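Local coordinates for protein C-domain type II peptide synthetase (Streptomyces globisporus, PDB 4ZNM) that is a condensation-domain protein of the type II peptide synthetase class, probably free-standing, with the chloramphenicol-acetyltransferase-like fold of the CoA-acyltransferase clan, at residues S21-M29 / L345-E353; M272-R283 / F441-L449. One frame throughout, in Å; residues are numbered along the deposited sequence.

How the contacts relate
Near the N terminus, helix 22-28 supplies the first half of contact 1; its partner, segment 345-353, comes more than three hundred residues later, so this contact closes a very long loop. Within that loop lies helix 268-284, the first half of contact 2, which closes a loop of about 160 residues by meeting helix 435-454, the last helix of the chain. The two contacts therefore cross rather than nest. Contact 1 joins the N-terminal helix to the turn of helix at 347-350, whereas contact 2 joins two long helices beside the five-stranded sheet that includes strands 366-373 and 410-416. Their centres lie 28 Å apart, and their nearest atoms about 13 Å, without touching.

Contact 1 (S21-M29 / L345-E353); sequences SFHQEFLCM and LPFSRLIPE
Ser348 OG donates a hydrogen bond of 3.0 Å to Glu25 OE1, meeting it on the anti side of the carboxylate and 27° out of its plane. Serine suits the place because its hydroxyl sits between backbone N and carbonyl carbon (chi1 68°), on a side chain short enough for the two helices to come close. Glu25, extended beyond CG, spans the remaining gap, and its other oxygen, OE2, forms a salt bridge with Arg201 of helix 193-203. This second partner probably helps to keep the carboxylate charged and to limit its rotation.

Next to this polar pair, Phe22 lies between Pro346 and Arg349, with Arg349 CG over one face of its ring. Pro346 lies alongside, CG 3.5 Å from Phe22 CD2; its compact ring is a rigid apolar neighbour and stands at the N-cap of helix 347-350. Arg349 bends at chi2, which lets its guanidinium present one face to Phe22 CE1, while NH1 lies in the plane of the phenyl ring, at its edge, 3.5 Å from Phe22 CE1. The two planes are 71° apart, so the groups do not stack.

A water links the backbones, accepting from Ser348 N at 2.9 Å and giving a weak bond to Phe22 O. Ser21 and Gln24 start the N-terminal helix with a capping box. Farther along, Phe26 and Phe347 approach obliquely, their CD1 atoms 3.7 Å apart, and both rings also meet Phe313. Met29, present as selenomethionine, lays SE 4.2 Å from Ile351 CG2 and brings its CE toward Phe347 CE1. The whole is a short helix-to-helix packing that joins the N-terminal helix to helix 347-350 of the condensation domain, beside strand 312-319 and helix 193-203.

Contact 2 (M272-R283 / F441-L449); sequences MFAAYQVLLHRR and FLADYLDVL
The Tyr445 ring turns an edge to helix 272-283, with Met272 O and Tyr276 N in its plane and Leu279 CD2 near it. Phe441 receives Leu280 CD2 and Tyr276 OH at its own edge, Tyr276 OH 3.6 Å from Phe441 CZ. One face of the Tyr276 ring carries Leu280 CG; outside the pair, this ring stacks on Phe371, and its hydroxyl is hydrogen-bonded to Ser369.

Arg283 swings an extended chain past Phe441 and makes an off-centre cation-pi contact: Arg283 CZ is 4.5 Å from the centroid of the Phe441 ring, 34° off the normal. Asp444 OD2 lies at the edge of the same guanidinium, 4.3 Å from Arg283 NH1, too far for a salt bridge but near enough for some electrostatic attraction.

Knobs-into-holes packing joins the two helices, whose axes pass 9.0 Å apart at 118°. Trp412 of strand 410-416 meets the rings of Tyr276, Phe441 and Tyr445, so the pair packs beside the five-stranded sheet. Leu279 is a knob among Phe441, Asp444, Tyr445 and Val448, its CD2 3.5 Å from Phe441 CE1. In return, Phe441, Tyr445 and Val448 are knobs too, Val448 entering between Ala275, Val278, Leu279 and Arg282. Small Ala275 lets the backbones draw close, with its CB 3.9 Å from Leu449 CD1.

Tyrosine suits position 445 because its ring packs among apolar groups while Tyr445 OH donates to buried Met272 O at 2.8 Å, from above the carbonyl plane (36° out) and not along a lone pair. That oxygen keeps its helical bond from Tyr276 N, which arrives from the opposite face.

Contact 1 (S21-M29 / L345-E353)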
loop_
_atom_site.group_PDB
_atom_site.type_symbol
_atom_site.label_atom_id
_atom_site.label_comp_id
_atom_site.label_asym_id
_atom_site.label_seq_id
_atom_site.Cartn_x
_atom_site.Cartn_y
_atom_site.Cartn_z
ATOM N N SER A 21 0.576 1.551 17.581
ATOM C CA SER A 21 -0.172 2.596 16.893
ATOM C C SER A 21 -1.620 2.166 16.660
ATOM O O SER A 21 -1.933 0.985 16.736
ATOM C CB SER A 21 0.469 2.901 15.559
ATOM O OG SER A 21 0.384 1.771 14.695
ATOM N N PHE A 22 -2.495 3.117 16.333
ATOM C CA PHE A 22 -3.840 2.787 15.902
ATOM C C PHE A 22 -3.813 1.874 14.683
ATOM O O PHE A 22 -4.598 0.909 14.603
ATOM C CB PHE A 22 -4.639 4.060 15.599
ATOM C CG PHE A 22 -5.029 4.846 16.816
ATOM C CD1 PHE A 22 -5.403 4.211 17.994
ATOM C CD2 PHE A 22 -5.061 6.224 16.779
ATOM C CE1 PHE A 22 -5.783 4.930 19.101
ATOM C CE2 PHE A 22 -5.440 6.955 17.895
ATOM C CZ PHE A 22 -5.807 6.304 19.053
ATOM N N HIS A 23 -2.890 2.113 13.753
ATOM C CA HIS A 23 -2.827 1.243 12.618
ATOM C C HIS A 23 -2.466 -0.184 13.050
ATOM O O HIS A 23 -3.007 -1.144 12.539
ATOM C CB HIS A 23 -1.813 1.731 11.604
ATOM C CG HIS A 23 -1.651 0.803 10.447
ATOM N ND1 HIS A 23 -2.671 0.545 9.551
ATOM C CD2 HIS A 23 -0.598 0.044 10.052
ATOM C CE1 HIS A 23 -2.244 -0.311 8.637
ATOM N NE2 HIS A 23 -0.992 -0.629 8.914
ATOM N N GLN A 24 -1.519 -0.312 13.959
ATOM C CA GLN A 24 -1.102 -1.631 14.420
ATOM C C GLN A 24 -2.255 -2.326 15.195
ATOM O O GLN A 24 -2.420 -3.544 15.103
ATOM C CB GLN A 24 0.164 -1.497 15.261
ATOM C CG GLN A 24 1.376 -1.195 14.352
ATOM C CD GLN A 24 2.626 -0.746 15.082
ATOM O OE1 GLN A 24 2.577 -0.380 16.251
ATOM N NE2 GLN A 24 3.761 -0.733 14.361
ATOM N N GLU A 25 -3.049 -1.554 15.930
ATOM C CA GLU A 25 -4.292 -2.073 16.541
ATOM C C GLU A 25 -5.259 -2.649 15.502
ATOM O O GLU A 25 -5.863 -3.718 15.691
ATOM C CB GLU A 25 -5.035 -0.974 17.306
ATOM C CG GLU A 25 -4.443 -0.609 18.628
ATOM C CD GLU A 25 -5.279 0.423 19.396
ATOM O OE1 GLU A 25 -6.417 0.784 18.975
ATOM O OE2 GLU A 25 -4.765 0.873 20.438
ATOM N N PHE A 26 -5.433 -1.909 14.420
ATOM C CA PHE A 26 -6.236 -2.391 13.305
ATOM C C PHE A 26 -5.682 -3.734 12.829
ATOM O O PHE A 26 -6.430 -4.670 12.646
ATOM C CB PHE A 26 -6.263 -1.339 12.183
ATOM C CG PHE A 26 -6.687 -1.865 10.841
ATOM C CD1 PHE A 26 -8.011 -2.014 10.526
ATOM C CD2 PHE A 26 -5.748 -2.176 9.884
ATOM C CE1 PHE A 26 -8.376 -2.467 9.300
ATOM C CE2 PHE A 26 -6.122 -2.643 8.658
ATOM C CZ PHE A 26 -7.428 -2.777 8.363
ATOM N N LEU A 27 -4.370 -3.852 12.663
ATOM C CA LEU A 27 -3.787 -5.120 12.215
ATOM C C LEU A 27 -4.064 -6.284 13.206
ATOM O O LEU A 27 -4.262 -7.411 12.780
ATOM C CB LEU A 27 -2.266 -4.965 11.985
ATOM C CG LEU A 27 -1.871 -3.944 10.864
ATOM C CD1 LEU A 27 -0.385 -3.732 10.778
ATOM C CD2 LEU A 27 -2.384 -4.388 9.521
ATOM N N CYS A 28 -4.044 -5.995 14.508
ATOM C CA CYS A 28 -4.405 -6.993 15.528
ATOM C C CYS A 28 -5.761 -7.629 15.261
ATOM O O CYS A 28 -5.963 -8.804 15.564
ATOM C CB CYS A 28 -4.420 -6.386 16.922
ATOM S SG CYS A 28 -2.782 -6.074 17.562
HETATM N N MSE A 29 -6.676 -6.863 14.675
HETATM C CA MSE A 29 -8.003 -7.389 14.411
HETATM C C MSE A 29 -7.901 -8.541 13.399
HETATM O O MSE A 29 -8.815 -9.369 13.314
HETATM C CB MSE A 29 -8.952 -6.298 13.883
HETATM C CG MSE A 29 -9.144 -5.100 14.812
HETATM SE SE MSE A 29 -10.246 -3.615 14.029
HETATM C CE MSE A 29 -11.490 -4.721 13.139
ATOM N N LEU A 345 -11.415 9.178 11.018
ATOM C CA LEU A 345 -10.973 8.644 12.305
ATOM C C LEU A 345 -10.130 7.383 12.167
ATOM O O LEU A 345 -10.354 6.584 11.248
ATOM C CB LEU A 345 -12.189 8.315 13.177
ATOM C CG LEU A 345 -13.091 9.469 13.643
ATOM C CD1 LEU A 345 -14.273 8.886 14.379
ATOM C CD2 LEU A 345 -12.325 10.447 14.538
ATOM N N PRO A 346 -9.208 7.164 13.113
ATOM C CA PRO A 346 -8.530 5.864 13.129
ATOM C C PRO A 346 -9.555 4.747 13.222
ATOM O O PRO A 346 -10.385 4.751 14.151
ATOM C CB PRO A 346 -7.655 5.914 14.388
ATOM C CG PRO A 346 -7.762 7.316 14.918
ATOM C CD PRO A 346 -8.984 7.920 14.359
ATOM N N PHE A 347 -9.488 3.797 12.292
ATOM C CA PHE A 347 -10.538 2.807 12.167
ATOM C C PHE A 347 -10.768 2.004 13.455
ATOM O O PHE A 347 -11.900 1.661 13.761
ATOM C CB PHE A 347 -10.240 1.849 11.009
ATOM C CG PHE A 347 -11.394 0.942 10.670
ATOM C CD1 PHE A 347 -11.332 -0.404 10.925
ATOM C CD2 PHE A 347 -12.547 1.446 10.102
ATOM C CE1 PHE A 347 -12.400 -1.251 10.608
ATOM C CE2 PHE A 347 -13.605 0.608 9.783
ATOM C CZ PHE A 347 -13.527 -0.736 10.043
ATOM N N SER A 348 -9.709 1.698 14.204
ATOM C CA SER A 348 -9.851 0.893 15.417
ATOM C C SER A 348 -10.715 1.615 16.465
ATOM O O SER A 348 -11.356 0.968 17.295
ATOM C CB SER A 348 -8.475 0.548 16.007
ATOM O OG SER A 348 -7.862 1.722 16.501
ATOM N N ARG A 349 -10.769 2.941 16.387
ATOM C CA ARG A 349 -11.663 3.746 17.225
ATOM C C ARG A 349 -13.065 3.951 16.633
ATOM O O ARG A 349 -14.030 4.202 17.354
ATOM C CB ARG A 349 -11.033 5.127 17.486
ATOM C CG ARG A 349 -9.839 5.097 18.445
ATOM C CD ARG A 349 -10.219 4.610 19.851
ATOM N NE ARG A 349 -9.038 4.390 20.692
ATOM C CZ ARG A 349 -8.488 5.308 21.485
ATOM N NH1 ARG A 349 -7.412 5.001 22.205
ATOM N NH2 ARG A 349 -9.001 6.534 21.555
ATOM N N LEU A 350 -13.166 3.879 15.318
ATOM C CA LEU A 350 -14.447 4.058 14.657
ATOM C C LEU A 350 -15.292 2.783 14.742
ATOM O O LEU A 350 -16.473 2.849 14.991
ATOM C CB LEU A 350 -14.239 4.448 13.199
ATOM C CG LEU A 350 -15.458 4.373 12.271
ATOM C CD1 LEU A 350 -16.579 5.208 12.851
ATOM C CD2 LEU A 350 -15.141 4.835 10.867
ATOM N N ILE A 351 -14.690 1.620 14.527
ATOM C CA ILE A 351 -15.474 0.415 14.301
ATOM C C ILE A 351 -16.360 0.034 15.513
ATOM O O ILE A 351 -17.461 -0.463 15.324
ATOM C CB ILE A 351 -14.564 -0.760 13.879
ATOM C CG1 ILE A 351 -15.394 -2.001 13.618
ATOM C CG2 ILE A 351 -13.496 -1.045 14.906
ATOM C CD1 ILE A 351 -16.178 -1.933 12.361
ATOM N N PRO A 352 -15.912 0.297 16.750
ATOM C CA PRO A 352 -16.822 -0.072 17.844
ATOM C C PRO A 352 -18.117 0.745 17.816
ATOM O O PRO A 352 -19.100 0.319 18.405
ATOM C CB PRO A 352 -16.008 0.238 19.115
ATOM C CG PRO A 352 -14.595 0.417 18.653
ATOM C CD PRO A 352 -14.711 0.969 17.257
ATOM N N GLU A 353 -18.107 1.891 17.133
ATOM C CA GLU A 353 -19.290 2.738 16.981
ATOM C C GLU A 353 -20.262 2.181 15.951
ATOM O O GLU A 353 -21.446 2.467 16.000
ATOM C CB GLU A 353 -18.891 4.160 16.568
ATOM C CG GLU A 353 -17.985 4.865 17.578
ATOM C CD GLU A 353 -18.673 5.131 18.911
ATOM O OE1 GLU A 353 -19.788 5.706 18.917
ATOM O OE2 GLU A 353 -18.097 4.761 19.955
HETATM O O HOH W 1 -6.957 2.071 13.358
#

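Contact 2 (M272-R283 / F441-L449)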
loop_
_atom_site.group_PDB
_atom_site.type_symbol
_atom_site.label_atom_id
_atom_site.label_comp_id
_atom_site.label_asym_id
_atom_site.label_seq_id
_atom_site.Cartn_x
_atom_site.Cartn_y
_atom_site.Cartn_z
HETATM N N MSE A 272 -11.437 6.322 -10.883
HETATM C CA MSE A 272 -11.175 4.889 -10.879
HETATM C C MSE A 272 -11.964 4.173 -9.749
HETATM O O MSE A 272 -12.480 3.058 -9.941
HETATM C CB MSE A 272 -9.660 4.643 -10.776
HETATM C CG MSE A 272 -8.891 5.078 -12.129
HETATM SE SE MSE A 272 -7.073 4.683 -11.892
HETATM C CE MSE A 272 -7.165 2.761 -12.199
ATOM N N PHE A 273 -12.134 4.847 -8.621
ATOM C CA PHE A 273 -12.958 4.313 -7.540
ATOM C C PHE A 273 -14.413 4.238 -7.978
ATOM O O PHE A 273 -15.056 3.204 -7.804
ATOM C CB PHE A 273 -12.831 5.164 -6.253
ATOM C CG PHE A 273 -13.538 4.556 -5.058
ATOM C CD1 PHE A 273 -12.952 3.536 -4.339
ATOM C CD2 PHE A 273 -14.766 5.001 -4.659
ATOM C CE1 PHE A 273 -13.590 2.973 -3.246
ATOM C CE2 PHE A 273 -15.413 4.439 -3.568
ATOM C CZ PHE A 273 -14.823 3.428 -2.869
ATOM N N ALA A 274 -14.935 5.319 -8.558
ATOM C CA ALA A 274 -16.292 5.294 -9.144
ATOM C C ALA A 274 -16.501 4.116 -10.071
ATOM O O ALA A 274 -17.545 3.457 -10.018
ATOM C CB ALA A 274 -16.579 6.585 -9.908
ATOM N N ALA A 275 -15.539 3.877 -10.969
ATOM C CA ALA A 275 -15.651 2.756 -11.899
ATOM C C ALA A 275 -15.713 1.429 -11.127
ATOM O O ALA A 275 -16.379 0.479 -11.556
ATOM C CB ALA A 275 -14.498 2.734 -12.873
ATOM N N TYR A 276 -15.002 1.348 -10.012
ATOM C CA TYR A 276 -15.041 0.118 -9.185
ATOM C C TYR A 276 -16.443 -0.087 -8.612
ATOM O O TYR A 276 -16.970 -1.207 -8.559
ATOM C CB TYR A 276 -14.011 0.185 -8.059
ATOM C CG TYR A 276 -13.855 -1.112 -7.318
ATOM C CD1 TYR A 276 -13.586 -2.277 -8.007
ATOM C CD2 TYR A 276 -13.977 -1.174 -5.937
ATOM C CE1 TYR A 276 -13.442 -3.466 -7.358
ATOM C CE2 TYR A 276 -13.810 -2.377 -5.267
ATOM C CZ TYR A 276 -13.526 -3.512 -5.995
ATOM O OH TYR A 276 -13.359 -4.731 -5.394
ATOM N N GLN A 277 -17.058 1.007 -8.200
ATOM C CA GLN A 277 -18.409 0.933 -7.664
ATOM C C GLN A 277 -19.374 0.465 -8.725
ATOM O O GLN A 277 -20.265 -0.374 -8.459
ATOM C CB GLN A 277 -18.837 2.279 -7.107
ATOM C CG GLN A 277 -18.012 2.675 -5.924
ATOM C CD GLN A 277 -18.532 3.895 -5.229
ATOM O OE1 GLN A 277 -19.333 3.803 -4.299
ATOM N NE2 GLN A 277 -18.070 5.048 -5.657
ATOM N N VAL A 278 -19.206 0.992 -9.933
ATOM C CA VAL A 278 -20.034 0.567 -11.053
ATOM C C VAL A 278 -19.841 -0.933 -11.273
ATOM O O VAL A 278 -20.804 -1.670 -11.474
ATOM C CB VAL A 278 -19.736 1.377 -12.332
ATOM C CG1 VAL A 278 -20.489 0.836 -13.526
ATOM C CG2 VAL A 278 -20.165 2.812 -12.150
ATOM N N LEU A 279 -18.598 -1.383 -11.236
ATOM C CA LEU A 279 -18.304 -2.802 -11.412
ATOM C C LEU A 279 -18.988 -3.648 -10.335
ATOM O O LEU A 279 -19.589 -4.651 -10.650
ATOM C CB LEU A 279 -16.806 -3.065 -11.350
ATOM C CG LEU A 279 -16.358 -4.536 -11.426
ATOM C CD1 LEU A 279 -16.644 -5.132 -12.798
ATOM C CD2 LEU A 279 -14.903 -4.638 -11.106
ATOM N N LEU A 280 -18.885 -3.247 -9.072
ATOM C CA LEU A 280 -19.525 -4.003 -7.999
ATOM C C LEU A 280 -21.049 -3.987 -8.081
ATOM O O LEU A 280 -21.707 -4.974 -7.746
ATOM C CB LEU A 280 -19.095 -3.472 -6.647
ATOM C CG LEU A 280 -17.609 -3.647 -6.323
ATOM C CD1 LEU A 280 -17.275 -3.055 -4.976
ATOM C CD2 LEU A 280 -17.168 -5.078 -6.374
ATOM N N HIS A 281 -21.621 -2.868 -8.513
ATOM C CA HIS A 281 -23.043 -2.851 -8.767
ATOM C C HIS A 281 -23.410 -3.873 -9.824
ATOM O O HIS A 281 -24.380 -4.630 -9.667
ATOM C CB HIS A 281 -23.530 -1.480 -9.226
ATOM C CG HIS A 281 -24.879 -1.533 -9.851
ATOM N ND1 HIS A 281 -26.025 -1.712 -9.113
ATOM C CD2 HIS A 281 -25.263 -1.513 -11.147
ATOM C CE1 HIS A 281 -27.063 -1.753 -9.927
ATOM N NE2 HIS A 281 -26.625 -1.643 -11.167
ATOM N N ARG A 282 -22.663 -3.892 -10.918
ATOM C CA ARG A 282 -22.928 -4.868 -11.961
ATOM C C ARG A 282 -22.693 -6.324 -11.479
ATOM O O ARG A 282 -23.396 -7.248 -11.882
ATOM C CB ARG A 282 -22.068 -4.559 -13.181
ATOM C CG ARG A 282 -22.814 -3.777 -14.259
ATOM C CD ARG A 282 -22.151 -2.508 -14.676
ATOM N NE ARG A 282 -21.515 -2.645 -15.981
ATOM C CZ ARG A 282 -21.407 -1.662 -16.875
ATOM N NH1 ARG A 282 -20.798 -1.887 -18.032
ATOM N NH2 ARG A 282 -21.906 -0.454 -16.618
ATOM N N ARG A 283 -21.704 -6.526 -10.622
ATOM C CA ARG A 283 -21.387 -7.869 -10.133
ATOM C C ARG A 283 -22.372 -8.357 -9.049
ATOM O O ARG A 283 -22.738 -9.530 -9.034
ATOM C CB ARG A 283 -19.937 -7.884 -9.615
ATOM C CG ARG A 283 -19.303 -9.265 -9.460
ATOM C CD ARG A 283 -17.890 -9.148 -8.907
ATOM N NE ARG A 283 -17.258 -10.443 -8.622
ATOM C CZ ARG A 283 -16.542 -11.148 -9.503
ATOM N NH1 ARG A 283 -16.367 -10.700 -10.750
ATOM N NH2 ARG A 283 -16.002 -12.316 -9.139
ATOM N N PHE A 441 -12.060 -10.720 -13.025
ATOM C CA PHE A 441 -12.472 -9.569 -12.241
ATOM C C PHE A 441 -11.709 -8.328 -12.732
ATOM O O PHE A 441 -12.293 -7.295 -12.971
ATOM C CB PHE A 441 -12.196 -9.877 -10.777
ATOM C CG PHE A 441 -12.812 -8.939 -9.785
ATOM C CD1 PHE A 441 -14.009 -8.298 -10.023
ATOM C CD2 PHE A 441 -12.188 -8.749 -8.559
ATOM C CE1 PHE A 441 -14.567 -7.460 -9.050
ATOM C CE2 PHE A 441 -12.735 -7.920 -7.587
ATOM C CZ PHE A 441 -13.921 -7.261 -7.836
ATOM N N LEU A 442 -10.389 -8.458 -12.878
ATOM C CA LEU A 442 -9.539 -7.374 -13.345
ATOM C C LEU A 442 -9.900 -6.949 -14.762
ATOM O O LEU A 442 -9.966 -5.761 -15.069
ATOM C CB LEU A 442 -8.062 -7.817 -13.264
ATOM C CG LEU A 442 -7.034 -6.914 -13.914
ATOM C CD1 LEU A 442 -7.113 -5.535 -13.311
ATOM C CD2 LEU A 442 -5.680 -7.539 -13.674
ATOM N N ALA A 443 -10.146 -7.921 -15.632
ATOM C CA ALA A 443 -10.470 -7.590 -17.014
ATOM C C ALA A 443 -11.829 -6.888 -17.103
ATOM O O ALA A 443 -12.005 -5.998 -17.929
ATOM C CB ALA A 443 -10.449 -8.823 -17.875
ATOM N N ASP A 444 -12.775 -7.285 -16.252
ATOM C CA ASP A 444 -14.084 -6.625 -16.168
ATOM C C ASP A 444 -13.945 -5.177 -15.699
ATOM O O ASP A 444 -14.646 -4.273 -16.177
ATOM C CB ASP A 444 -15.017 -7.365 -15.204
ATOM C CG ASP A 444 -15.458 -8.735 -15.718
ATOM O OD1 ASP A 444 -15.294 -9.043 -16.920
ATOM O OD2 ASP A 444 -15.976 -9.514 -14.892
ATOM N N TYR A 445 -13.074 -4.965 -14.727
ATOM C CA TYR A 445 -12.819 -3.610 -14.237
ATOM C C TYR A 445 -12.237 -2.718 -15.346
ATOM O O TYR A 445 -12.685 -1.586 -15.525
ATOM C CB TYR A 445 -11.867 -3.593 -13.017
ATOM C CG TYR A 445 -11.504 -2.174 -12.602
ATOM C CD1 TYR A 445 -12.399 -1.382 -11.901
ATOM C CD2 TYR A 445 -10.300 -1.617 -12.959
ATOM C CE1 TYR A 445 -12.110 -0.073 -11.548
ATOM C CE2 TYR A 445 -9.989 -0.290 -12.615
ATOM C CZ TYR A 445 -10.900 0.481 -11.913
ATOM O OH TYR A 445 -10.598 1.794 -11.562
ATOM N N LEU A 446 -11.253 -3.204 -16.089
ATOM C CA LEU A 446 -10.622 -2.347 -17.094
ATOM C C LEU A 446 -11.613 -2.000 -18.204
ATOM O O LEU A 446 -11.583 -0.890 -18.773
ATOM C CB LEU A 446 -9.358 -3.009 -17.678
ATOM C CG LEU A 446 -8.231 -3.085 -16.652
ATOM C CD1 LEU A 446 -7.026 -3.918 -17.164
ATOM C CD2 LEU A 446 -7.770 -1.689 -16.238
ATOM N N ASP A 447 -12.509 -2.935 -18.489
ATOM C CA ASP A 447 -13.552 -2.705 -19.489
ATOM C C ASP A 447 -14.591 -1.683 -18.974
ATOM O O ASP A 447 -14.997 -0.783 -19.707
ATOM C CB ASP A 447 -14.246 -4.033 -19.867
ATOM C CG ASP A 447 -15.298 -3.858 -20.953
ATOM O OD1 ASP A 447 -14.901 -3.660 -22.123
ATOM O OD2 ASP A 447 -16.511 -3.925 -20.628
ATOM N N VAL A 448 -15.017 -1.818 -17.718
ATOM C CA VAL A 448 -15.970 -0.856 -17.137
ATOM C C VAL A 448 -15.367 0.551 -17.207
ATOM O O VAL A 448 -16.013 1.509 -17.669
ATOM C CB VAL A 448 -16.334 -1.232 -15.693
ATOM C CG1 VAL A 448 -16.927 -0.047 -14.937
ATOM C CG2 VAL A 448 -17.311 -2.382 -15.689
ATOM N N LEU A 449 -14.111 0.660 -16.768
ATOM C CA LEU A 449 -13.419 1.953 -16.720
ATOM C C LEU A 449 -13.322 2.567 -18.111
ATOM O O LEU A 449 -13.582 3.752 -18.293
ATOM C CB LEU A 449 -12.016 1.798 -16.111
ATOM C CG LEU A 449 -11.124 3.021 -16.081
ATOM C CD1 LEU A 449 -11.751 4.096 -15.216
ATOM C CD2 LEU A 449 -9.745 2.655 -15.551
#